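Local coordinates for protein beta-1,4-galactanase (Thielavia heterothallica, PDB 1HJS) that hydrolyses beta-1,4-galactosidic linkages in type I arabinogalactans, as an endo-acting glycoside hydrolase of family 53, at residues T246-S251 with I266-E271. Numbering follows the deposited sequence.
Sequences TNWPIS and IPFSPE
The indole of Trp248 lies against the backbone of Ile266 and Pro267 and offers its N-H to the carbonyl of Pro267 in an extended piece of loop. Trp248 NE1 donates to Pro267 O at 3.0 Å in a nearly straight bond (165° at the hydrogen); the acceptor lies close to the indole plane, whereas the donor stands well above the plane of the carbonyl. With CG anti to the backbone N (chi1 -176°), and so beside the carbonyl carbon, the ring brings its NE1–CZ2 edge to the 266-271 segment. Ile266 meets it with CB and CG2, its carbonyl O lying at the ring edge by CZ2: CG2 sits over the rim of one face, 3.5 Å from CZ2 of Trp248, while Pro249 CD covers the rim of the opposite face, so the indole is clamped between a methyl and a proline ring. Phe268 adds a second aromatic group, its plane turned 41° from that of the six-membered ring of Trp248, and Phe268 CE1 comes within 3.8 Å of Trp248 CZ2. The same phenyl ring packs obliquely on Pro249, whose CG is 3.4 Å from Phe268 CD1. A CA-H...O contact from Phe268 CA to Pro249 O (3.2 Å) brings the two backbones close. Farther along, Ile250 CG2 rests on the start of the helix near Pro270 CD, just after Ser269, the N-cap residue, whose OG bonds to Gly272 N. A leucine in place of Trp248 would probably leave Pro267 O without this donor and open a gap between Ile266 and Pro249. In this clan GH-A TIM barrel, the contact folds the long loop between strand 240-245 and helix 270-285 back on itself, joining its first residues to its last and to the helix start; Phe276 of that helix stacks on Trp248, and Tyr295 OH of strand 290-296 bonds to Trp248 N.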
ATOM      1  N   THR A 246      -6.334   1.267  -3.559  1.00 11.24           N
ATOM      2  CA  THR A 246      -7.563   1.314  -4.344  1.00 11.01           C
ATOM      3  C   THR A 246      -7.954   2.775  -4.559  1.00 11.35           C
ATOM      4  O   THR A 246      -7.547   3.660  -3.795  1.00 11.17           O
ATOM      5  CB  THR A 246      -8.723   0.537  -3.662  1.00 11.03           C
ATOM      6  OG1 THR A 246      -9.788   0.340  -4.606  1.00  9.75           O
ATOM      7  CG2 THR A 246      -9.260   1.306  -2.460  1.00 10.39           C
ATOM      8  N   ASN A 247      -8.723   3.016  -5.615  1.00 11.26           N
ATOM      9  CA  ASN A 247      -9.180   4.352  -5.997  1.00 11.76           C
ATOM     10  C   ASN A 247     -10.544   4.224  -6.676  1.00 12.00           C
ATOM     11  O   ASN A 247     -10.895   3.157  -7.185  1.00 11.33           O
ATOM     12  CB  ASN A 247      -8.262   4.966  -7.066  1.00 11.51           C
ATOM     13  CG  ASN A 247      -7.061   5.715  -6.509  1.00 11.58           C
ATOM     14  OD1 ASN A 247      -6.206   6.149  -7.280  1.00 11.36           O
ATOM     15  ND2 ASN A 247      -6.992   5.884  -5.191  1.00 10.86           N
ATOM     16  N   TRP A 248     -11.299   5.318  -6.667  1.00 12.13           N
ATOM     17  CA  TRP A 248     -12.565   5.414  -7.391  1.00 12.52           C
ATOM     18  C   TRP A 248     -12.633   6.878  -7.801  1.00 13.07           C
ATOM     19  O   TRP A 248     -12.450   7.776  -6.979  1.00 12.92           O
ATOM     20  CB  TRP A 248     -13.795   5.050  -6.564  1.00 12.12           C
ATOM     21  CG  TRP A 248     -15.013   5.101  -7.447  1.00 11.62           C
ATOM     22  CD1 TRP A 248     -15.894   6.139  -7.572  1.00 11.84           C
ATOM     23  CD2 TRP A 248     -15.408   4.124  -8.419  1.00 12.16           C
ATOM     24  NE1 TRP A 248     -16.811   5.868  -8.563  1.00 11.91           N
ATOM     25  CE2 TRP A 248     -16.536   4.639  -9.099  1.00 12.26           C
ATOM     26  CE3 TRP A 248     -14.914   2.862  -8.787  1.00 12.01           C
ATOM     27  CZ2 TRP A 248     -17.181   3.937 -10.127  1.00 12.56           C
ATOM     28  CZ3 TRP A 248     -15.554   2.162  -9.808  1.00 12.74           C
ATOM     29  CH2 TRP A 248     -16.677   2.705 -10.467  1.00 12.52           C
ATOM     30  N   PRO A 249     -12.897   7.140  -9.084  1.00 13.73           N
ATOM     31  CA  PRO A 249     -12.954   8.525  -9.546  1.00 13.68           C
ATOM     32  C   PRO A 249     -14.188   9.364  -9.270  1.00 14.46           C
ATOM     33  O   PRO A 249     -15.314   8.857  -9.224  1.00 14.33           O
ATOM     34  CB  PRO A 249     -12.681   8.387 -11.044  1.00 13.94           C
ATOM     35  CG  PRO A 249     -13.340   7.108 -11.383  1.00 14.67           C
ATOM     36  CD  PRO A 249     -13.033   6.192 -10.209  1.00 13.71           C
ATOM     37  N   ILE A 250     -13.955  10.658  -9.067  1.00 14.81           N
ATOM     38  CA  ILE A 250     -15.044  11.606  -8.889  1.00 16.09           C
ATOM     39  C   ILE A 250     -15.195  12.232 -10.276  1.00 16.25           C
ATOM     40  O   ILE A 250     -16.123  12.991 -10.542  1.00 16.60           O
ATOM     41  CB  ILE A 250     -14.731  12.700  -7.832  1.00 16.51           C
ATOM     42  CG1 ILE A 250     -13.422  13.411  -8.152  1.00 16.58           C
ATOM     43  CG2 ILE A 250     -14.693  12.079  -6.446  1.00 16.11           C
ATOM     44  CD1 ILE A 250     -13.101  14.532  -7.172  1.00 17.36           C
ATOM     45  N   SER A 251     -14.264  11.884 -11.160  1.00 16.21           N
ATOM     46  CA  SER A 251     -14.277  12.368 -12.537  1.00 16.67           C
ATOM     47  C   SER A 251     -13.413  11.479 -13.427  1.00 16.66           C
ATOM     48  O   SER A 251     -12.238  11.256 -13.140  1.00 15.45           O
ATOM     49  CB  SER A 251     -13.777  13.814 -12.608  1.00 17.18           C
ATOM     50  OG  SER A 251     -13.823  14.294 -13.941  1.00 19.19           O
ATOM     51  N   ILE A 266     -21.967   2.515 -10.672  1.00 22.72           N
ATOM     52  CA  ILE A 266     -21.494   3.448  -9.660  1.00 20.27           C
ATOM     53  C   ILE A 266     -21.075   4.723 -10.388  1.00 19.37           C
ATOM     54  O   ILE A 266     -20.253   4.686 -11.302  1.00 18.33           O
ATOM     55  CB  ILE A 266     -20.285   2.891  -8.882  1.00 19.37           C
ATOM     56  CG1 ILE A 266     -20.663   1.573  -8.198  1.00 18.39           C
ATOM     57  CG2 ILE A 266     -19.837   3.905  -7.836  1.00 18.71           C
ATOM     58  CD1 ILE A 266     -19.537   0.942  -7.398  1.00 17.77           C
ATOM     59  N   PRO A 267     -21.639   5.871  -9.992  1.00 18.45           N
ATOM     60  CA  PRO A 267     -21.301   7.142 -10.632  1.00 17.97           C
ATOM     61  C   PRO A 267     -19.936   7.684 -10.230  1.00 17.87           C
ATOM     62  O   PRO A 267     -19.397   7.323  -9.182  1.00 17.10           O
ATOM     63  CB  PRO A 267     -22.428   8.059 -10.169  1.00 18.86           C
ATOM     64  CG  PRO A 267     -22.670   7.575  -8.768  1.00 18.59           C
ATOM     65  CD  PRO A 267     -22.657   6.063  -8.942  1.00 18.88           C
ATOM     66  N   PHE A 268     -19.377   8.540 -11.081  1.00 17.02           N
ATOM     67  CA  PHE A 268     -18.096   9.169 -10.790  1.00 17.10           C
ATOM     68  C   PHE A 268     -18.447  10.430 -10.017  1.00 16.82           C
ATOM     69  O   PHE A 268     -18.762  11.468 -10.609  1.00 16.32           O
ATOM     70  CB  PHE A 268     -17.356   9.532 -12.080  1.00 17.17           C
ATOM     71  CG  PHE A 268     -17.017   8.347 -12.933  1.00 17.78           C
ATOM     72  CD1 PHE A 268     -16.557   7.167 -12.354  1.00 17.52           C
ATOM     73  CD2 PHE A 268     -17.137   8.412 -14.317  1.00 17.61           C
ATOM     74  CE1 PHE A 268     -16.222   6.068 -13.142  1.00 18.03           C
ATOM     75  CE2 PHE A 268     -16.804   7.316 -15.116  1.00 18.20           C
ATOM     76  CZ  PHE A 268     -16.346   6.142 -14.527  1.00 17.96           C
ATOM     77  N   SER A 269     -18.415  10.318  -8.693  1.00 16.01           N
ATOM     78  CA  SER A 269     -18.749  11.421  -7.805  1.00 16.32           C
ATOM     79  C   SER A 269     -18.373  11.001  -6.391  1.00 16.20           C
ATOM     80  O   SER A 269     -18.049   9.842  -6.153  1.00 15.98           O
ATOM     81  CB  SER A 269     -20.251  11.679  -7.851  1.00 16.15           C
ATOM     82  OG  SER A 269     -20.956  10.547  -7.366  1.00 15.43           O
ATOM     83  N   PRO A 270     -18.410  11.938  -5.435  1.00 16.63           N
ATOM     84  CA  PRO A 270     -18.064  11.574  -4.056  1.00 16.83           C
ATOM     85  C   PRO A 270     -18.995  10.473  -3.556  1.00 16.88           C
ATOM     86  O   PRO A 270     -18.570   9.559  -2.849  1.00 16.95           O
ATOM     87  CB  PRO A 270     -18.248  12.885  -3.299  1.00 16.83           C
ATOM     88  CG  PRO A 270     -17.843  13.907  -4.326  1.00 17.26           C
ATOM     89  CD  PRO A 270     -18.549  13.400  -5.571  1.00 17.28           C
ATOM     90  N   GLU A 271     -20.269  10.567  -3.928  1.00 16.44           N
ATOM     91  CA  GLU A 271     -21.255   9.570  -3.524  1.00 16.48           C
ATOM     92  C   GLU A 271     -20.839   8.212  -4.086  1.00 15.58           C
ATOM     93  O   GLU A 271     -20.925   7.185  -3.405  1.00 15.62           O
ATOM     94  CB  GLU A 271     -22.644   9.943  -4.058  1.00 17.56           C
ATOM     95  CG  GLU A 271     -23.279  11.188  -3.436  1.00 19.88           C
ATOM     96  CD  GLU A 271     -22.534  12.483  -3.740  1.00 21.35           C
ATOM     97  OE1 GLU A 271     -22.052  12.653  -4.880  1.00 21.14           O
ATOM     98  OE2 GLU A 271     -22.449  13.344  -2.838  1.00 22.26           O
TER